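Local coordinates for HMG-CoA Lyase (Bacillus subtilis subsp. subtilis, PDB 1YDO), which is a TIM-barrel protein of the HMGL-like family, at residues I31-I34 / N35-R39; N249-T252 / E253-V256. One frame throughout, in Å; residues are numbered along the deposited sequence.

Contact 1 (I31-I34 / N35-R39)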
loop_
_atom_site.group_PDB
_atom_site.type_symbol
_atom_site.label_atom_id
_atom_site.label_comp_id
_atom_site.label_asym_id
_atom_site.label_seq_id
_atom_site.Cartn_x
_atom_site.Cartn_y
_atom_site.Cartn_z
ATOM N N ILE A 31 9.078 7.192 26.687
ATOM C CA ILE A 31 9.910 6.139 27.244
ATOM C C ILE A 31 9.144 4.829 27.314
ATOM O O ILE A 31 9.609 3.796 26.830
ATOM C CB ILE A 31 10.377 6.506 28.651
ATOM C CG1 ILE A 31 11.137 7.828 28.594
ATOM C CG2 ILE A 31 11.267 5.398 29.215
ATOM C CD1 ILE A 31 11.492 8.372 29.942
ATOM N N THR A 32 7.962 4.874 27.910
ATOM C CA THR A 32 7.158 3.676 28.041
ATOM C C THR A 32 6.931 2.990 26.696
ATOM O O THR A 32 6.931 1.757 26.616
ATOM C CB THR A 32 5.805 4.001 28.639
ATOM O OG1 THR A 32 5.967 4.877 29.764
ATOM C CG2 THR A 32 5.137 2.729 29.079
ATOM N N TRP A 33 6.740 3.788 25.642
ATOM C CA TRP A 33 6.496 3.255 24.296
ATOM C C TRP A 33 7.747 2.713 23.633
ATOM O O TRP A 33 7.697 1.698 22.930
ATOM C CB TRP A 33 5.892 4.327 23.394
ATOM C CG TRP A 33 5.557 3.840 22.037
ATOM C CD1 TRP A 33 4.795 2.764 21.720
ATOM C CD2 TRP A 33 5.918 4.458 20.803
ATOM N NE1 TRP A 33 4.651 2.671 20.354
ATOM C CE2 TRP A 33 5.337 3.697 19.772
ATOM C CE3 TRP A 33 6.680 5.581 20.470
ATOM C CZ2 TRP A 33 5.488 4.029 18.429
ATOM C CZ3 TRP A 33 6.828 5.914 19.126
ATOM C CH2 TRP A 33 6.239 5.138 18.126
ATOM N N ILE A 34 8.860 3.413 23.841
ATOM C CA ILE A 34 10.139 3.011 23.272
ATOM C C ILE A 34 10.609 1.739 23.955
ATOM O O ILE A 34 11.342 0.944 23.363
ATOM C CB ILE A 34 11.197 4.119 23.450
ATOM C CG1 ILE A 34 10.765 5.373 22.677
ATOM C CG2 ILE A 34 12.555 3.645 22.943
ATOM C CD1 ILE A 34 11.775 6.508 22.700
ATOM N N ASN A 35 10.173 1.546 25.198
ATOM C CA ASN A 35 10.531 0.349 25.939
ATOM C C ASN A 35 9.895 -0.846 25.259
ATOM O O ASN A 35 10.553 -1.850 25.005
ATOM C CB ASN A 35 10.058 0.461 27.382
ATOM C CG ASN A 35 10.977 1.321 28.218
ATOM O OD1 ASN A 35 10.641 1.669 29.350
ATOM N ND2 ASN A 35 12.152 1.661 27.673
ATOM N N GLN A 36 8.612 -0.719 24.957
ATOM C CA GLN A 36 7.898 -1.779 24.273
ATOM C C GLN A 36 8.674 -2.111 22.996
ATOM O O GLN A 36 9.046 -3.258 22.743
ATOM C CB GLN A 36 6.492 -1.305 23.918
ATOM C CG GLN A 36 5.716 -0.763 25.105
ATOM C CD GLN A 36 4.334 -0.265 24.716
ATOM O OE1 GLN A 36 3.653 -0.873 23.883
ATOM N NE2 GLN A 36 3.902 0.831 25.333
ATOM N N LEU A 37 8.929 -1.087 22.196
ATOM C CA LEU A 37 9.659 -1.271 20.961
ATOM C C LEU A 37 10.959 -2.043 21.156
ATOM O O LEU A 37 11.205 -3.018 20.455
ATOM C CB LEU A 37 9.936 0.083 20.329
ATOM C CG LEU A 37 8.939 0.570 19.285
ATOM C CD1 LEU A 37 7.516 0.172 19.621
ATOM C CD2 LEU A 37 9.080 2.058 19.193
ATOM N N SER A 38 11.785 -1.613 22.113
ATOM C CA SER A 38 13.063 -2.270 22.405
ATOM C C SER A 38 12.908 -3.778 22.509
ATOM O O SER A 38 13.709 -4.528 21.961
ATOM C CB SER A 38 13.649 -1.753 23.717
ATOM O OG SER A 38 13.895 -0.357 23.668
ATOM N N ARG A 39 11.888 -4.232 23.221
ATOM C CA ARG A 39 11.690 -5.664 23.350
ATOM C C ARG A 39 10.612 -6.144 22.397
ATOM O O ARG A 39 9.684 -6.853 22.777
ATOM C CB ARG A 39 11.341 -6.033 24.799
ATOM C CG ARG A 39 10.079 -5.417 25.355
ATOM C CD ARG A 39 9.926 -5.801 26.832
ATOM N NE ARG A 39 10.951 -5.177 27.677
ATOM C CZ ARG A 39 10.882 -3.940 28.168
ATOM N NH1 ARG A 39 11.872 -3.473 28.917
ATOM N NH2 ARG A 39 9.818 -3.175 27.930
#
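Ile31 to Ser38 form the last two turns of helix 27-38, and Arg39 is the first residue to leave helical angles. Backbone bonds step along it: Asn35 N gives to Ile31 O at 2.8 Å, and Leu37 N to Trp33 O at 3.1 Å. The bond from Gln36 N to Thr32 O is weak. Ile34 O is gripped twice. Ser38 N and Ser38 OG each lie 2.9 Å from it, and they come from opposite faces of the carbonyl plane. Ser38 OG also bonds Tyr77.

The main side-chain contact is Trp33 on Leu37, one turn apart. With CG anti to the backbone N (chi1 -177°), the indole lies on the carbonyl side, where Leu37 can cover it. Leu37 lies over one face of the ring: its CD2 is 4.1 Å from the centroid of the six-membered ring, 8° off the normal, a CH-pi contact. Gln36 takes the ring edge, where its NE2 is 4.2 Å from Trp33 CD1. Amide and ring stand almost at right angles, 87° apart. The same NE2 makes a weak bond to Thr32 O.

The helix comes after strand 8-11 and the short helix 13-17, whose Pro14 touches Trp33 and Ile34. Trp33 NE1 bonds Ala276 O of helix 270-284, while Gln36 and Leu37 rest on Ala276. Ile31 and Ile34 touch Val65 of helix 62-68. Past Arg39 the chain goes on to strand 44-49.

Contact 2 (N249-T252 / E253-V256)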
loop_
_atom_site.group_PDB
_atom_site.type_symbol
_atom_site.label_atom_id
_atom_site.label_comp_id
_atom_site.label_asym_id
_atom_site.label_seq_id
_atom_site.Cartn_x
_atom_site.Cartn_y
_atom_site.Cartn_z
ATOM N N ASN A 249 5.495 7.922 6.585
ATOM C CA ASN A 249 6.285 6.741 6.266
ATOM C C ASN A 249 5.455 5.478 6.363
ATOM O O ASN A 249 4.406 5.446 7.008
ATOM C CB ASN A 249 7.490 6.624 7.194
ATOM C CG ASN A 249 7.448 7.626 8.313
ATOM O OD1 ASN A 249 6.481 7.681 9.072
ATOM N ND2 ASN A 249 8.498 8.431 8.428
ATOM N N ALA A 250 5.947 4.430 5.721
ATOM C CA ALA A 250 5.263 3.150 5.721
ATOM C C ALA A 250 5.176 2.596 7.130
ATOM O O ALA A 250 6.118 2.696 7.901
ATOM C CB ALA A 250 6.003 2.174 4.818
ATOM N N ALA A 251 4.036 1.998 7.446
ATOM C CA ALA A 251 3.810 1.413 8.754
ATOM C C ALA A 251 4.735 0.226 8.968
ATOM O O ALA A 251 4.658 -0.761 8.244
ATOM C CB ALA A 251 2.375 0.974 8.866
ATOM N N THR A 252 5.601 0.316 9.966
ATOM C CA THR A 252 6.534 -0.761 10.265
ATOM C C THR A 252 5.884 -2.133 10.261
ATOM O O THR A 252 6.417 -3.054 9.669
ATOM C CB THR A 252 7.192 -0.567 11.632
ATOM O OG1 THR A 252 7.891 0.683 11.651
ATOM C CG2 THR A 252 8.170 -1.695 11.912
ATOM N N GLU A 253 4.753 -2.284 10.937
ATOM C CA GLU A 253 4.104 -3.578 10.982
ATOM C C GLU A 253 3.680 -4.039 9.599
ATOM O O GLU A 253 3.770 -5.223 9.287
ATOM C CB GLU A 253 2.907 -3.558 11.929
ATOM C CG GLU A 253 1.907 -2.449 11.665
ATOM C CD GLU A 253 2.335 -1.120 12.242
ATOM O OE1 GLU A 253 1.451 -0.316 12.618
ATOM O OE2 GLU A 253 3.553 -0.875 12.330
ATOM N N ASP A 254 3.229 -3.122 8.755
ATOM C CA ASP A 254 2.826 -3.505 7.403
ATOM C C ASP A 254 4.035 -4.035 6.648
ATOM O O ASP A 254 3.935 -4.963 5.852
ATOM C CB ASP A 254 2.254 -2.294 6.667
ATOM C CG ASP A 254 0.934 -1.842 7.237
ATOM O OD1 ASP A 254 0.538 -0.682 6.983
ATOM O OD2 ASP A 254 0.286 -2.655 7.937
ATOM N N ILE A 255 5.177 -3.418 6.907
ATOM C CA ILE A 255 6.407 -3.812 6.267
ATOM C C ILE A 255 6.835 -5.166 6.791
ATOM O O ILE A 255 7.202 -6.043 6.020
ATOM C CB ILE A 255 7.515 -2.805 6.540
ATOM C CG1 ILE A 255 7.139 -1.475 5.916
ATOM C CG2 ILE A 255 8.822 -3.320 6.005
ATOM C CD1 ILE A 255 8.172 -0.431 6.104
ATOM N N VAL A 256 6.786 -5.330 8.104
ATOM C CA VAL A 256 7.183 -6.580 8.731
ATOM C C VAL A 256 6.258 -7.697 8.289
ATOM O O VAL A 256 6.708 -8.808 8.022
ATOM C CB VAL A 256 7.126 -6.490 10.267
ATOM C CG1 VAL A 256 7.410 -7.840 10.872
ATOM C CG2 VAL A 256 8.133 -5.471 10.760
#
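Ile255 folds back along the start of helix 252-261 to meet Ala250, one residue before the N-cap. Its CB sits 3.3 Å from Thr252 O. Next, CG1 passes Ala251 O at 3.5 Å. CG1 is anti to the carbonyl carbon (chi1 -64°), and the chain then runs extended to CD1. This methyl ends 3.6 Å from Ala250 CB, a plain apolar contact. Leu216 and Met219 of helix 215-225 pack on the same isoleucine.

Ala251 holds the N-cap position. Its methyl cannot bond, but its carbonyl opens the helix. Ile255 N gives to Ala251 O at 3.0 Å, and Asp254 N adds a weak bond to the same oxygen. One residue on, Val256 N reaches Thr252 O at 2.8 Å with an N-H...O angle of 163°. Val256 CG2 also meets Thr252 CG2, at 3.9 Å.

Both carboxylates of the first turn come near Ala251 CB. Glu253 CD is 4.0 Å from it and Asp254 CG 3.6 Å. Their oxygens bond farther off: Glu253 to Ser290 OG and Gly235 N, and Asp254 to the backbone N of Arg291 and Asn292. Two acids at a helix start are probably favoured by its dipole. The turn is buried, and the two carboxylates find these polar partners beyond it, not among the alanines and Ile255 beside them.

From the N terminus, the chain runs through strand 8-11 to contact 1 near the end of helix 27-38. It then passes through the other seven barrel strands before reaching contact 2, at the start of helix 252-261. The two contacts are in series; they neither nest nor cross. Each is local, so neither closes a long loop. The centres of contact 1 and contact 2 are about 17 Å apart. Helix 270-284 touches both: contact 1 through Ala276 and Ile280, contact 2 through Leu270, Leu273 and Ala277. Both also reach the loop after strand 229-232. Contact 2 meets strand 8-11 as well, through Ile9, so the start and end of the barrel come together here.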